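Local coordinates for protein probable cobalt-precorrin-6B C(15)-methyltransferase (decarboxylating) (Methanothermobacter thermautotrophicus, PDB 1L3I) that probably methylates C-15 of cobalt-precorrin-6B with S-adenosylmethionine and then decarboxylates C-12, giving cobalt-precorrin-7 on the anaerobic route to cobalamin, at residues M19-R22 / C23-C27. Numbering follows the deposited sequence.
Sequences MEVR and CLIMC
Val21 and Ile25 meet one turn apart on helix 19-29, where successive i to i+4 backbone bonds set the spacing. Ile25 N donates to Val21 O at 2.8 Å, close to straight at 158°. Cys23 N reaches Met19 O at the same length. Met26 N to Arg22 O is slightly longer at 3.0 Å. The bond from Leu24 N to Glu20 O is the longest of the four at 3.3 Å, its donor standing above the carbonyl plane.

The apolar contact is modest: Val21 CG1 lies 4.1 Å from Ile25 CD1, the two side chains crossing at a slant. Ile25 CG1 is anti to its carbonyl carbon (chi1 -66°), which turns it back over the preceding turn to 3.1 Å from Val21 O. Val21 and Ile25 both also pack on Leu181 of strand 170-183, so an alanine at Ile25 would probably open a gap beside Val21 CG1 and strip Leu181 of a neighbour. In the same manner Met26, a selenomethionine, sets CG 3.3 Å from Arg22 O.

The charged groups, though buried, find their partners beyond the helix. Arg22 forms salt bridges with Asp4 and Glu50, and its side chain passes about 4 Å from the bound S-adenosylhomocysteine; Glu20 pairs with Arg176. Cys23 and Cys27 form reciprocal disulfides with Cys27 and Cys23 of the second subunit. In this Rossmann-type methyltransferase, one short helix therefore offers Val21, Leu24 and Ile25 to strands 155-167 and 170-183, sets Arg22 beside the ligand and carries covalent links across one subunit boundary of the tetramer.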
loop_
_atom_site.group_PDB
_atom_site.type_symbol
_atom_site.label_atom_id
_atom_site.label_comp_id
_atom_site.label_asym_id
_atom_site.label_seq_id
_atom_site.Cartn_x
_atom_site.Cartn_y
_atom_site.Cartn_z
HETATM N N MSE A 19 -3.524 6.036 -14.713
HETATM C CA MSE A 19 -3.036 5.209 -15.821
HETATM C C MSE A 19 -2.842 3.743 -15.445
HETATM O O MSE A 19 -3.304 2.871 -16.156
HETATM C CB MSE A 19 -1.728 5.777 -16.393
HETATM C CG MSE A 19 -1.197 5.069 -17.645
HETATM SE SE MSE A 19 -0.048 3.522 -17.267
HETATM C CE MSE A 19 -0.961 2.123 -18.049
ATOM N N GLU A 20 -2.215 3.486 -14.302
ATOM C CA GLU A 20 -1.963 2.113 -13.880
ATOM C C GLU A 20 -3.271 1.375 -13.641
ATOM O O GLU A 20 -3.346 0.176 -13.854
ATOM C CB GLU A 20 -1.073 2.074 -12.628
ATOM C CG GLU A 20 0.288 2.776 -12.766
ATOM C CD GLU A 20 0.243 4.304 -12.568
ATOM O OE1 GLU A 20 -0.814 4.880 -12.231
ATOM O OE2 GLU A 20 1.295 4.932 -12.722
ATOM N N VAL A 21 -4.317 2.099 -13.249
ATOM C CA VAL A 21 -5.615 1.495 -13.016
ATOM C C VAL A 21 -6.282 1.258 -14.364
ATOM O O VAL A 21 -6.836 0.190 -14.612
ATOM C CB VAL A 21 -6.493 2.357 -12.102
ATOM C CG1 VAL A 21 -7.919 1.814 -12.045
ATOM C CG2 VAL A 21 -5.892 2.387 -10.706
ATOM N N ARG A 22 -6.188 2.235 -15.259
ATOM C CA ARG A 22 -6.771 2.096 -16.598
ATOM C C ARG A 22 -6.098 0.928 -17.339
ATOM O O ARG A 22 -6.739 0.189 -18.085
ATOM C CB ARG A 22 -6.615 3.393 -17.388
ATOM C CG ARG A 22 -7.438 4.527 -16.838
ATOM C CD ARG A 22 -7.411 5.743 -17.736
ATOM N NE ARG A 22 -6.112 6.405 -17.737
ATOM C CZ ARG A 22 -5.334 6.535 -18.810
ATOM N NH1 ARG A 22 -5.699 6.049 -19.986
ATOM N NH2 ARG A 22 -4.155 7.129 -18.702
ATOM N N CYS A 23 -4.812 0.731 -17.071
ATOM C CA CYS A 23 -4.047 -0.347 -17.675
ATOM C C CYS A 23 -4.647 -1.680 -17.246
ATOM O O CYS A 23 -4.945 -2.534 -18.085
ATOM C CB CYS A 23 -2.596 -0.245 -17.216
ATOM S SG CYS A 23 -1.457 -1.497 -17.838
ATOM N N LEU A 24 -4.888 -1.827 -15.946
ATOM C CA LEU A 24 -5.456 -3.054 -15.398
ATOM C C LEU A 24 -6.892 -3.250 -15.868
ATOM O O LEU A 24 -7.299 -4.378 -16.153
ATOM C CB LEU A 24 -5.353 -3.078 -13.864
ATOM C CG LEU A 24 -5.790 -4.352 -13.137
ATOM C CD1 LEU A 24 -5.129 -5.590 -13.714
ATOM C CD2 LEU A 24 -5.469 -4.223 -11.681
ATOM N N ILE A 25 -7.657 -2.162 -15.969
ATOM C CA ILE A 25 -9.043 -2.265 -16.444
ATOM C C ILE A 25 -9.025 -2.901 -17.839
ATOM O O ILE A 25 -9.843 -3.773 -18.145
ATOM C CB ILE A 25 -9.745 -0.891 -16.513
ATOM C CG1 ILE A 25 -9.908 -0.303 -15.103
ATOM C CG2 ILE A 25 -11.097 -1.026 -17.217
ATOM C CD1 ILE A 25 -10.554 1.058 -15.078
HETATM N N MSE A 26 -8.071 -2.481 -18.673
HETATM C CA MSE A 26 -7.949 -3.018 -20.024
HETATM C C MSE A 26 -7.529 -4.500 -20.011
HETATM O O MSE A 26 -8.013 -5.285 -20.830
HETATM C CB MSE A 26 -6.973 -2.185 -20.867
HETATM C CG MSE A 26 -7.440 -0.750 -21.129
HETATM SE SE MSE A 26 -9.275 -0.580 -21.886
HETATM C CE MSE A 26 -8.823 -0.769 -23.718
ATOM N N CYS A 27 -6.645 -4.875 -19.079
ATOM C CA CYS A 27 -6.193 -6.264 -18.972
ATOM C C CYS A 27 -7.344 -7.175 -18.582
ATOM O O CYS A 27 -7.471 -8.289 -19.094
ATOM C CB CYS A 27 -5.056 -6.402 -17.961
ATOM S SG CYS A 27 -3.472 -5.826 -18.638
#